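PDB 4XTT: putative potassium transport protein, which binds cyclic di-AMP through its RCK C-terminal domain and probably regulates potassium uptake as the KtrA subunit of a Ktr-type transporter. Local coordinates for residues Q29-L34 with I61-G66; Y40-I45 with N76-F81; A46-K51 with I68-G73. All blocks are in the same frame, centred on the assembly; numbering follows the deposited sequence.

Contact 1 (Q29-L34 with I61-G66); sequences QSIIDL and INLEIG. With 2BA ((2R,3R,3aS,5R,7aR,9R,10R,10aS,12R,14aR)-2,9-bis(6-amino-9H-purin-9-yl)octahydro-2H,7H-difuro[3,2-d:3',2'-j][1,3,7,9,2,8 ]tetraoxadiphosphacyclododecine-3,5,10,12-tetrol 5,12-dioxide), chain C.
Two loops meet here through one backbone hydrogen bond and a small apolar contact: Q29-L34, which precedes helix 36-40, and I61-G66, which leads into strand 68-72. The bond runs from L63 N to Q29 O over 2.7 Å and is nearly straight, 172° at the hydrogen. The donor stands 34° out of the Q29 carbonyl plane. The same carbonyl oxygen also lies against the L63 side chain. Beside it the backbones come closest at S30 and N62, where S30 CB touches I61 O at 3.3 Å and S30 CA-H points to that oxygen as a weak C-H...O contact.

Next to this bond the I31 and L63 side chains cross at about a right angle, I31 CG2 reaching L63 CD2 at 3.9 Å. The branches of I31 divide the work: CG2, anti to the carbonyl carbon, meets the leucine, while CG1, set between N and C (chi1 80°), carries CD1 to an adenine of cyclic di-AMP, 3.4 Å from its C51. I32 adds a contact on the sugar, with CG1 3.7 Å from O4'1. Both isoleucines also pack on P59.

The loop has its own internal fastening. S30 OG accepts from D33 N at 3.0 Å, while D33 OD2 receives S30 N from above the carboxylate plane. The serine therefore forms an ST motif at the turn that presents I31 and I32, and the arrangement belongs to the wall of the cyclic di-AMP pocket, which this RCK C-terminal domain shares with the second subunit.

Contact 2 (Y40-I45 with N76-F81); sequences YGINII and NDLNRF. With 2BA ((2R,3R,3aS,5R,7aR,9R,10R,10aS,12R,14aR)-2,9-bis(6-amino-9H-purin-9-yl)octahydro-2H,7H-difuro[3,2-d:3',2'-j][1,3,7,9,2,8 ]tetraoxadiphosphacyclododecine-3,5,10,12-tetrol 5,12-dioxide), chain C.
D77 OD2 takes a hydrogen bond of 2.6 Å from a water that also donates to G41 O, so this water links the end of helix 36-40 to helix 75-83. In this part of the RCK C-terminal domain one helix, 75-83, packs on the turn that joins helix 36-40 to strand 43-49. G41, with positive phi, is the first residue to leave helix 36-40. The other carboxylate oxygen of D77, OD1, forms a salt bridge to R80 NH2 along the same helix, leaving the two oxygens with different partners.

Apolar packing carries the rest. F81 meets the Y40 ring in an edge-to-face pair, with planes at 71° and centroids 5.0 Å apart. Its CD1 stands over one face of Y40, toward the rim, and its CB makes a CH-pi contact over the tyrosine ring centroid. F81 CG lies anti to the backbone N (chi1 175°), a setting that brings the ring edge over the tyrosine. R80 NH1 comes obliquely to 3.6 Å from Y40 CD1, the guanidinium and ring planes 31° apart, and makes a weak hydrogen bond to Q39 O.

I42 fills the neighbouring part of the interface with separate branches: CG2 meets L78 CD2, while CD1 lies 3.5 Å from F81 CB and crosses that side chain at about a right angle. I36 also touches I42 and F81.

Farther along the strand, I44 reads the Watson-Crick edge of one adenine of cyclic di-AMP with its backbone; I44 N of the second subunit also bonds the ligand. I44 N donates to N11 at 3.0 Å, and the amino N61 returns a bond of 2.8 Å to I44 O.

Contact 3 (A46-K51 with I68-G73); sequences AIKRGK and ILIMIG
A46-K48 and I68-I70 pair as antiparallel strands, close along their backbones but giving way to a loop at G50 and K51. The short strand axes approach to 4.7 Å and their directions differ by 154°. K48 and I68 form a hydrogen-bonded pair: K48 N gives a 2.8 Å bond to I68 O, and I68 N returns a longer one of 3.2 Å to K48 O, both nearly straight. I70 N to A46 O adds a third bond of 3.0 Å. Between them I47 and L69 make a non-hydrogen-bonded pair.

Side chains alternate between the two faces of the sheet. I47 and L69 lie side by side and point the same way on one face, with I47 CG1 3.7 Å from L69 CD2; L63 adds to this patch. On the opposite face K48 CB meets I68 CB at 3.7 Å, and K48 CG reaches I70 CD1 at 4.0 Å. The lysine chain, bent at chi3 (65°), then leads away from I68-G73, and its NZ makes a long, weak ion pair with D7 of the second subunit.

R49, the last strand residue, makes no contact with I68-G73; its CB points away from that strand, and its NH2 forms a salt bridge with D67. The looser, exposed side starts at G50 and K51, which begin the turn toward strand 52-55. This pairing joins the two central strands of the sheet of four antiparallel strands within this chain, part of the RCK C-terminal domain.

From the N terminus, the chain passes strand 15-21 and reaches Q29-L34, which opens contact 1; Y40-I45 opens contact 2 and A46-K51 contact 3. I61-G66 then closes contact 1, I68-G73 closes contact 3, and N76-F81 closes contact 2. Contact 3 is thus enclosed by contact 2, while contact 1 crosses both. Strand 43-49 serves contacts 2 and 3, and its neighbour 68-72 runs on toward helix 75-83, so the sheet and that helix are tied together. L63 of contact 1 packs on I47 and L69 of contact 3. Contacts 1 and 2 meet where I31 approaches I44, both beside the bound cyclic di-AMP.

Contact 1 (Q29-L34 with I61-G66)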
loop_
_atom_site.group_PDB
_atom_site.type_symbol
_atom_site.label_atom_id
_atom_site.label_comp_id
_atom_site.label_asym_id
_atom_site.label_seq_id
_atom_site.Cartn_x
_atom_site.Cartn_y
_atom_site.Cartn_z
ATOM N N GLN A 29 18.834 3.047 5.016
ATOM C CA GLN A 29 17.840 4.110 5.006
ATOM C C GLN A 29 16.456 3.541 5.294
ATOM O O GLN A 29 16.202 2.362 5.058
ATOM C CB GLN A 29 17.838 4.839 3.667
ATOM C CG GLN A 29 19.142 5.534 3.326
ATOM C CD GLN A 29 19.037 6.360 2.061
ATOM O OE1 GLN A 29 18.578 7.505 2.092
ATOM N NE2 GLN A 29 19.443 5.780 0.936
ATOM N N SER A 30 15.566 4.387 5.799
ATOM C CA SER A 30 14.186 3.990 6.066
ATOM C C SER A 30 13.275 4.521 4.976
ATOM O O SER A 30 13.679 5.392 4.205
ATOM C CB SER A 30 13.723 4.526 7.415
ATOM O OG SER A 30 13.706 5.939 7.394
ATOM N N ILE A 31 12.045 4.020 4.902
ATOM C CA ILE A 31 11.163 4.508 3.848
ATOM C C ILE A 31 10.594 5.875 4.232
ATOM O O ILE A 31 10.024 6.572 3.391
ATOM C CB ILE A 31 10.008 3.519 3.526
ATOM C CG1 ILE A 31 8.880 3.625 4.543
ATOM C CG2 ILE A 31 10.500 2.086 3.452
ATOM C CD1 ILE A 31 7.833 2.517 4.398
ATOM N N ILE A 32 10.822 6.298 5.475
ATOM C CA ILE A 32 10.428 7.646 5.883
ATOM C C ILE A 32 11.575 8.617 5.642
ATOM O O ILE A 32 11.352 9.809 5.467
ATOM C CB ILE A 32 9.973 7.699 7.368
ATOM C CG1 ILE A 32 9.125 8.951 7.625
ATOM C CG2 ILE A 32 11.156 7.650 8.325
ATOM C CD1 ILE A 32 8.697 9.105 9.073
ATOM N N ASP A 33 12.798 8.094 5.589
ATOM C CA ASP A 33 13.946 8.890 5.169
ATOM C C ASP A 33 13.778 9.242 3.699
ATOM O O ASP A 33 13.969 10.384 3.294
ATOM C CB ASP A 33 15.265 8.138 5.379
ATOM C CG ASP A 33 15.695 8.086 6.835
ATOM O OD1 ASP A 33 15.251 8.949 7.627
ATOM O OD2 ASP A 33 16.484 7.175 7.184
ATOM N N LEU A 34 13.406 8.242 2.904
ATOM C CA LEU A 34 13.172 8.428 1.477
ATOM C C LEU A 34 11.834 9.131 1.218
ATOM O O LEU A 34 11.628 9.713 0.150
ATOM C CB LEU A 34 13.217 7.075 0.762
ATOM C CG LEU A 34 14.588 6.387 0.753
ATOM C CD1 LEU A 34 14.530 5.046 0.039
ATOM C CD2 LEU A 34 15.648 7.286 0.128
ATOM N N ILE A 61 11.979 1.804 10.327
ATOM C CA ILE A 61 13.036 0.800 10.371
ATOM C C ILE A 61 13.952 0.964 9.172
ATOM O O ILE A 61 13.506 1.329 8.088
ATOM C CB ILE A 61 12.487 -0.654 10.406
ATOM C CG1 ILE A 61 11.869 -1.052 9.057
ATOM C CG2 ILE A 61 11.494 -0.831 11.555
ATOM C CD1 ILE A 61 11.447 -2.515 8.967
ATOM N N ASN A 62 15.238 0.707 9.379
ATOM C CA ASN A 62 16.220 0.779 8.303
ATOM C C ASN A 62 16.081 -0.399 7.352
ATOM O O ASN A 62 15.969 -1.544 7.782
ATOM C CB ASN A 62 17.632 0.858 8.878
ATOM C CG ASN A 62 17.952 2.235 9.425
ATOM O OD1 ASN A 62 17.116 3.136 9.378
ATOM N ND2 ASN A 62 19.146 2.395 9.980
ATOM N N LEU A 63 16.092 -0.114 6.056
ATOM C CA LEU A 63 16.016 -1.175 5.064
ATOM C C LEU A 63 17.328 -1.937 5.059
ATOM O O LEU A 63 18.403 -1.343 5.002
ATOM C CB LEU A 63 15.729 -0.610 3.669
ATOM C CG LEU A 63 14.443 0.188 3.443
ATOM C CD1 LEU A 63 14.448 0.768 2.043
ATOM C CD2 LEU A 63 13.194 -0.664 3.662
ATOM N N GLU A 64 17.231 -3.259 5.109
ATOM C CA GLU A 64 18.411 -4.108 5.104
ATOM C C GLU A 64 18.678 -4.613 3.699
ATOM O O GLU A 64 17.807 -4.548 2.828
ATOM C CB GLU A 64 18.232 -5.274 6.080
ATOM C CG GLU A 64 17.860 -4.817 7.486
ATOM C CD GLU A 64 17.688 -5.961 8.459
ATOM O OE1 GLU A 64 17.433 -7.097 8.004
ATOM O OE2 GLU A 64 17.813 -5.725 9.681
ATOM N N ILE A 65 19.887 -5.114 3.485
ATOM C CA ILE A 65 20.278 -5.627 2.184
ATOM C C ILE A 65 19.433 -6.852 1.823
ATOM O O ILE A 65 19.213 -7.745 2.645
ATOM C CB ILE A 65 21.779 -5.993 2.159
ATOM C CG1 ILE A 65 22.606 -4.953 2.925
ATOM C CG2 ILE A 65 22.277 -6.114 0.737
ATOM C CD1 ILE A 65 22.947 -5.347 4.362
ATOM N N GLY A 66 18.937 -6.875 0.593
ATOM C CA GLY A 66 18.146 -7.993 0.119
ATOM C C GLY A 66 16.656 -7.833 0.338
ATOM O O GLY A 66 15.870 -8.658 -0.137
HETATM P P 2BA C . 2.580 10.351 3.773
HETATM O O1P 2BA C . 2.330 9.662 2.487
HETATM O O2P 2BA C . 2.324 11.809 3.552
HETATM O "O5'" 2BA C . 1.524 9.818 4.857
HETATM C "C5'" 2BA C . 1.567 10.345 6.196
HETATM C "C4'" 2BA C . 0.680 9.548 7.065
HETATM O "O4'" 2BA C . -0.675 9.349 6.461
HETATM C "C3'" 2BA C . 1.240 8.210 7.238
HETATM O "O3'" 2BA C . 2.105 8.188 8.406
HETATM C "C2'" 2BA C . 0.106 7.338 7.464
HETATM O "O2'" 2BA C . -0.246 7.309 8.876
HETATM C "C1'" 2BA C . -0.999 7.919 6.671
HETATM N N9 2BA C . -1.071 7.298 5.426
HETATM C C8 2BA C . -0.706 7.927 4.470
HETATM N N7 2BA C . -0.851 7.165 3.348
HETATM C C5 2BA C . -1.401 5.910 3.964
HETATM C C6 2BA C . -1.831 4.647 3.583
HETATM N N6 2BA C . -1.780 4.314 2.227
HETATM N N1 2BA C . -2.290 3.737 4.457
HETATM C C2 2BA C . -2.351 4.021 5.733
HETATM N N3 2BA C . -1.961 5.194 6.196
HETATM C C4 2BA C . -1.491 6.161 5.377
HETATM P P1 2BA C . 3.438 7.294 8.288
HETATM O O1P1 2BA C . 2.975 5.891 8.110
HETATM O O2P1 2BA C . 4.169 7.384 9.585
HETATM O "O5'1" 2BA C . 4.443 7.599 7.078
HETATM C "C5'1" 2BA C . 4.999 8.891 6.898
HETATM C "C4'1" 2BA C . 5.615 8.931 5.554
HETATM O "O4'1" 2BA C . 6.488 7.743 5.350
HETATM C "C3'1" 2BA C . 4.579 8.841 4.514
HETATM O "O3'1" 2BA C . 4.133 10.157 4.100
HETATM C "C2'1" 2BA C . 5.206 8.164 3.391
HETATM O "O2'1" 2BA C . 5.888 9.148 2.575
HETATM C "C1'1" 2BA C . 6.187 7.236 3.981
HETATM N N91 2BA C . 5.659 5.932 4.053
HETATM C C81 2BA C . 5.403 5.453 5.148
HETATM N N71 2BA C . 4.895 4.183 5.044
HETATM C C51 2BA C . 4.939 4.079 3.538
HETATM C C61 2BA C . 4.619 3.134 2.557
HETATM N N61 2BA C . 4.088 1.867 2.940
HETATM N N11 2BA C . 4.784 3.363 1.276
HETATM C C21 2BA C . 5.276 4.517 0.846
HETATM N N31 2BA C . 5.623 5.502 1.684
HETATM C C41 2BA C . 5.480 5.340 3.024
#

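Contact 2 (Y40-I45 with N76-F81)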
loop_
_atom_site.group_PDB
_atom_site.type_symbol
_atom_site.label_atom_id
_atom_site.label_comp_id
_atom_site.label_asym_id
_atom_site.label_seq_id
_atom_site.Cartn_x
_atom_site.Cartn_y
_atom_site.Cartn_z
ATOM N N TYR A 40 6.737 10.483 -4.348
ATOM C CA TYR A 40 6.556 9.823 -5.638
ATOM C C TYR A 40 5.110 9.371 -5.858
ATOM O O TYR A 40 4.684 9.157 -6.986
ATOM C CB TYR A 40 7.490 8.611 -5.763
ATOM C CG TYR A 40 8.971 8.930 -5.707
ATOM C CD1 TYR A 40 9.687 9.215 -6.863
ATOM C CD2 TYR A 40 9.658 8.920 -4.498
ATOM C CE1 TYR A 40 11.039 9.500 -6.814
ATOM C CE2 TYR A 40 11.013 9.203 -4.444
ATOM C CZ TYR A 40 11.695 9.490 -5.602
ATOM O OH TYR A 40 13.041 9.773 -5.546
ATOM N N GLY A 41 4.350 9.237 -4.783
ATOM C CA GLY A 41 2.980 8.782 -4.905
ATOM C C GLY A 41 2.913 7.268 -4.951
ATOM O O GLY A 41 1.887 6.697 -5.327
ATOM N N ILE A 42 4.011 6.621 -4.562
ATOM C CA ILE A 42 4.104 5.166 -4.589
ATOM C C ILE A 42 3.683 4.591 -3.249
ATOM O O ILE A 42 4.009 5.151 -2.201
ATOM C CB ILE A 42 5.540 4.704 -4.918
ATOM C CG1 ILE A 42 5.991 5.274 -6.264
ATOM C CG2 ILE A 42 5.649 3.186 -4.937
ATOM C CD1 ILE A 42 7.386 4.853 -6.652
ATOM N N ASN A 43 2.955 3.480 -3.282
ATOM C CA ASN A 43 2.575 2.789 -2.062
ATOM C C ASN A 43 3.352 1.488 -1.905
ATOM O O ASN A 43 3.402 0.666 -2.827
ATOM C CB ASN A 43 1.078 2.511 -2.060
ATOM C CG ASN A 43 0.608 1.823 -0.790
ATOM O OD1 ASN A 43 1.137 2.066 0.294
ATOM N ND2 ASN A 43 -0.405 0.971 -0.917
ATOM N N ILE A 44 4.002 1.326 -0.758
ATOM C CA ILE A 44 4.687 0.080 -0.447
ATOM C C ILE A 44 3.751 -0.782 0.396
ATOM O O ILE A 44 3.451 -0.451 1.550
ATOM C CB ILE A 44 6.006 0.342 0.288
ATOM C CG1 ILE A 44 6.918 1.201 -0.593
ATOM C CG2 ILE A 44 6.666 -0.964 0.710
ATOM C CD1 ILE A 44 8.325 1.287 -0.109
ATOM N N ILE A 45 3.287 -1.878 -0.201
ATOM C CA ILE A 45 2.292 -2.768 0.406
ATOM C C ILE A 45 2.955 -3.658 1.453
ATOM O O ILE A 45 2.380 -3.944 2.505
ATOM C CB ILE A 45 1.592 -3.641 -0.666
ATOM C CG1 ILE A 45 0.981 -2.747 -1.741
ATOM C CG2 ILE A 45 0.523 -4.510 -0.048
ATOM C CD1 ILE A 45 0.368 -3.504 -2.900
ATOM N N ASN A 76 4.908 5.919 -14.350
ATOM C CA ASN A 76 5.826 7.047 -14.391
ATOM C C ASN A 76 6.391 7.342 -13.012
ATOM O O ASN A 76 7.540 7.760 -12.887
ATOM C CB ASN A 76 5.136 8.293 -14.948
ATOM C CG ASN A 76 4.779 8.163 -16.417
ATOM O OD1 ASN A 76 5.432 7.435 -17.168
ATOM N ND2 ASN A 76 3.743 8.885 -16.839
ATOM N N ASP A 77 5.604 7.075 -11.971
ATOM C CA ASP A 77 6.067 7.342 -10.616
ATOM C C ASP A 77 7.018 6.253 -10.184
ATOM O O ASP A 77 8.064 6.540 -9.606
ATOM C CB ASP A 77 4.910 7.417 -9.608
ATOM C CG ASP A 77 3.940 8.549 -9.885
ATOM O OD1 ASP A 77 4.391 9.639 -10.294
ATOM O OD2 ASP A 77 2.724 8.351 -9.666
ATOM N N LEU A 78 6.666 5.009 -10.496
ATOM C CA LEU A 78 7.534 3.884 -10.199
ATOM C C LEU A 78 8.861 4.014 -10.924
ATOM O O LEU A 78 9.920 3.841 -10.321
ATOM C CB LEU A 78 6.847 2.581 -10.581
ATOM C CG LEU A 78 5.602 2.241 -9.770
ATOM C CD1 LEU A 78 4.766 1.190 -10.484
ATOM C CD2 LEU A 78 6.049 1.732 -8.412
ATOM N N ASN A 79 8.797 4.379 -12.202
ATOM C CA ASN A 79 9.990 4.521 -13.033
ATOM C C ASN A 79 10.914 5.640 -12.548
ATOM O O ASN A 79 12.135 5.538 -12.633
ATOM C CB ASN A 79 9.582 4.752 -14.481
ATOM C CG ASN A 79 10.768 4.904 -15.403
ATOM O OD1 ASN A 79 11.224 3.933 -16.003
ATOM N ND2 ASN A 79 11.254 6.135 -15.555
ATOM N N ARG A 80 10.328 6.705 -12.025
ATOM C CA ARG A 80 11.106 7.822 -11.514
ATOM C C ARG A 80 11.837 7.465 -10.226
ATOM O O ARG A 80 12.994 7.839 -10.038
ATOM C CB ARG A 80 10.199 9.027 -11.303
ATOM C CG ARG A 80 10.905 10.365 -11.218
ATOM C CD ARG A 80 10.140 11.199 -10.234
ATOM N NE ARG A 80 8.719 11.103 -10.562
ATOM C CZ ARG A 80 7.721 11.450 -9.753
ATOM N NH1 ARG A 80 7.971 11.900 -8.525
ATOM N NH2 ARG A 80 6.467 11.310 -10.166
ATOM N N PHE A 81 11.167 6.733 -9.344
ATOM C CA PHE A 81 11.790 6.307 -8.100
ATOM C C PHE A 81 12.938 5.343 -8.362
ATOM O O PHE A 81 13.988 5.430 -7.725
ATOM C CB PHE A 81 10.759 5.653 -7.185
ATOM C CG PHE A 81 11.341 5.076 -5.927
ATOM C CD1 PHE A 81 11.906 5.900 -4.963
ATOM C CD2 PHE A 81 11.307 3.711 -5.697
ATOM C CE1 PHE A 81 12.440 5.372 -3.796
ATOM C CE2 PHE A 81 11.832 3.175 -4.533
ATOM C CZ PHE A 81 12.397 4.013 -3.577
HETATM P P 2BA C . 2.580 10.351 3.773
HETATM O O1P 2BA C . 2.330 9.662 2.487
HETATM O O2P 2BA C . 2.324 11.809 3.552
HETATM O "O5'" 2BA C . 1.524 9.818 4.857
HETATM C "C5'" 2BA C . 1.567 10.345 6.196
HETATM C "C4'" 2BA C . 0.680 9.548 7.065
HETATM O "O4'" 2BA C . -0.675 9.349 6.461
HETATM C "C3'" 2BA C . 1.240 8.210 7.238
HETATM O "O3'" 2BA C . 2.105 8.188 8.406
HETATM C "C2'" 2BA C . 0.106 7.338 7.464
HETATM O "O2'" 2BA C . -0.246 7.309 8.876
HETATM C "C1'" 2BA C . -0.999 7.919 6.671
HETATM N N9 2BA C . -1.071 7.298 5.426
HETATM C C8 2BA C . -0.706 7.927 4.470
HETATM N N7 2BA C . -0.851 7.165 3.348
HETATM C C5 2BA C . -1.401 5.910 3.964
HETATM C C6 2BA C . -1.831 4.647 3.583
HETATM N N6 2BA C . -1.780 4.314 2.227
HETATM N N1 2BA C . -2.290 3.737 4.457
HETATM C C2 2BA C . -2.351 4.021 5.733
HETATM N N3 2BA C . -1.961 5.194 6.196
HETATM C C4 2BA C . -1.491 6.161 5.377
HETATM P P1 2BA C . 3.438 7.294 8.288
HETATM O O1P1 2BA C . 2.975 5.891 8.110
HETATM O O2P1 2BA C . 4.169 7.384 9.585
HETATM O "O5'1" 2BA C . 4.443 7.599 7.078
HETATM C "C5'1" 2BA C . 4.999 8.891 6.898
HETATM C "C4'1" 2BA C . 5.615 8.931 5.554
HETATM O "O4'1" 2BA C . 6.488 7.743 5.350
HETATM C "C3'1" 2BA C . 4.579 8.841 4.514
HETATM O "O3'1" 2BA C . 4.133 10.157 4.100
HETATM C "C2'1" 2BA C . 5.206 8.164 3.391
HETATM O "O2'1" 2BA C . 5.888 9.148 2.575
HETATM C "C1'1" 2BA C . 6.187 7.236 3.981
HETATM N N91 2BA C . 5.659 5.932 4.053
HETATM C C81 2BA C . 5.403 5.453 5.148
HETATM N N71 2BA C . 4.895 4.183 5.044
HETATM C C51 2BA C . 4.939 4.079 3.538
HETATM C C61 2BA C . 4.619 3.134 2.557
HETATM N N61 2BA C . 4.088 1.867 2.940
HETATM N N11 2BA C . 4.784 3.363 1.276
HETATM C C21 2BA C . 5.276 4.517 0.846
HETATM N N31 2BA C . 5.623 5.502 1.684
HETATM C C41 2BA C . 5.480 5.340 3.024
HETATM O O HOH W 1 2.027 6.400 -8.084
#

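Contact 3 (A46-K51 with I68-G73)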
loop_
_atom_site.group_PDB
_atom_site.type_symbol
_atom_site.label_atom_id
_atom_site.label_comp_id
_atom_site.label_asym_id
_atom_site.label_seq_id
_atom_site.Cartn_x
_atom_site.Cartn_y
_atom_site.Cartn_z
ATOM N N ALA A 46 4.162 -4.114 1.133
ATOM C CA ALA A 46 4.903 -5.035 1.984
ATOM C C ALA A 46 6.386 -5.051 1.628
ATOM O O ALA A 46 6.800 -4.517 0.593
ATOM C CB ALA A 46 4.328 -6.441 1.879
ATOM N N ILE A 47 7.175 -5.669 2.502
ATOM C CA ILE A 47 8.602 -5.883 2.283
ATOM C C ILE A 47 8.874 -7.375 2.374
ATOM O O ILE A 47 8.410 -8.029 3.313
ATOM C CB ILE A 47 9.480 -5.134 3.328
ATOM C CG1 ILE A 47 9.317 -3.619 3.196
ATOM C CG2 ILE A 47 10.948 -5.496 3.170
ATOM C CD1 ILE A 47 10.177 -2.819 4.170
ATOM N N LYS A 48 9.604 -7.930 1.411
ATOM C CA LYS A 48 10.005 -9.334 1.517
ATOM C C LYS A 48 11.334 -9.482 2.233
ATOM O O LYS A 48 12.386 -9.104 1.714
ATOM C CB LYS A 48 10.115 -10.007 0.153
ATOM C CG LYS A 48 8.810 -10.395 -0.465
ATOM C CD LYS A 48 8.997 -11.593 -1.387
ATOM C CE LYS A 48 9.421 -12.836 -0.593
ATOM N NZ LYS A 48 9.287 -14.110 -1.373
ATOM N N ARG A 49 11.277 -10.036 3.436
ATOM C CA ARG A 49 12.477 -10.307 4.202
ATOM C C ARG A 49 12.718 -11.815 4.180
ATOM O O ARG A 49 11.960 -12.595 4.756
ATOM C CB ARG A 49 12.354 -9.788 5.630
ATOM C CG ARG A 49 13.640 -9.918 6.430
ATOM C CD ARG A 49 14.266 -8.559 6.664
ATOM N NE ARG A 49 13.460 -7.752 7.577
ATOM C CZ ARG A 49 13.605 -6.443 7.751
ATOM N NH1 ARG A 49 12.826 -5.796 8.608
ATOM N NH2 ARG A 49 14.527 -5.780 7.064
ATOM N N GLY A 50 13.789 -12.213 3.507
ATOM C CA GLY A 50 14.036 -13.606 3.219
ATOM C C GLY A 50 12.909 -14.097 2.338
ATOM O O GLY A 50 12.768 -13.635 1.205
ATOM N N LYS A 51 12.078 -14.991 2.861
ATOM C CA LYS A 51 10.938 -15.484 2.100
ATOM C C LYS A 51 9.675 -15.229 2.906
ATOM O O LYS A 51 8.679 -15.940 2.794
ATOM C CB LYS A 51 11.106 -16.972 1.772
ATOM C CG LYS A 51 12.378 -17.294 0.979
ATOM C CD LYS A 51 12.487 -16.499 -0.331
ATOM C CE LYS A 51 11.488 -16.975 -1.377
ATOM N NZ LYS A 51 11.739 -16.366 -2.716
ATOM N N ILE A 68 13.102 -6.824 -0.367
ATOM C CA ILE A 68 12.358 -6.597 -1.591
ATOM C C ILE A 68 11.121 -5.746 -1.315
ATOM O O ILE A 68 10.179 -6.201 -0.663
ATOM C CB ILE A 68 11.957 -7.931 -2.252
ATOM C CG1 ILE A 68 13.214 -8.737 -2.600
ATOM C CG2 ILE A 68 11.142 -7.676 -3.513
ATOM C CD1 ILE A 68 12.935 -10.131 -3.091
ATOM N N LEU A 69 11.133 -4.502 -1.786
ATOM C CA LEU A 69 9.972 -3.640 -1.611
ATOM C C LEU A 69 8.929 -3.997 -2.657
ATOM O O LEU A 69 9.224 -4.039 -3.851
ATOM C CB LEU A 69 10.340 -2.152 -1.716
ATOM C CG LEU A 69 11.520 -1.646 -0.883
ATOM C CD1 LEU A 69 11.593 -0.136 -0.931
ATOM C CD2 LEU A 69 11.434 -2.123 0.557
ATOM N N ILE A 70 7.709 -4.263 -2.209
ATOM C CA ILE A 70 6.628 -4.537 -3.138
ATOM C C ILE A 70 5.816 -3.252 -3.320
ATOM O O ILE A 70 5.107 -2.804 -2.412
ATOM C CB ILE A 70 5.741 -5.689 -2.643
ATOM C CG1 ILE A 70 6.612 -6.885 -2.260
ATOM C CG2 ILE A 70 4.735 -6.075 -3.702
ATOM C CD1 ILE A 70 5.834 -8.088 -1.781
ATOM N N MET A 71 5.916 -2.664 -4.506
ATOM C CA MET A 71 5.383 -1.328 -4.712
ATOM C C MET A 71 4.230 -1.328 -5.692
ATOM O O MET A 71 4.193 -2.120 -6.637
ATOM C CB MET A 71 6.474 -0.395 -5.223
ATOM C CG MET A 71 7.735 -0.404 -4.406
ATOM S SD MET A 71 8.989 0.634 -5.169
ATOM C CE MET A 71 8.968 -0.036 -6.828
ATOM N N ILE A 72 3.307 -0.403 -5.481
ATOM C CA ILE A 72 2.179 -0.244 -6.374
ATOM C C ILE A 72 1.957 1.245 -6.624
ATOM O O ILE A 72 1.994 2.053 -5.695
ATOM C CB ILE A 72 0.934 -0.944 -5.786
ATOM C CG1 ILE A 72 -0.217 -0.957 -6.780
ATOM C CG2 ILE A 72 0.508 -0.305 -4.472
ATOM C CD1 ILE A 72 -1.365 -1.810 -6.300
ATOM N N GLY A 73 1.757 1.605 -7.889
ATOM C CA GLY A 73 1.597 2.996 -8.279
ATOM C C GLY A 73 1.616 3.183 -9.788
ATOM O O GLY A 73 1.650 2.214 -10.553
#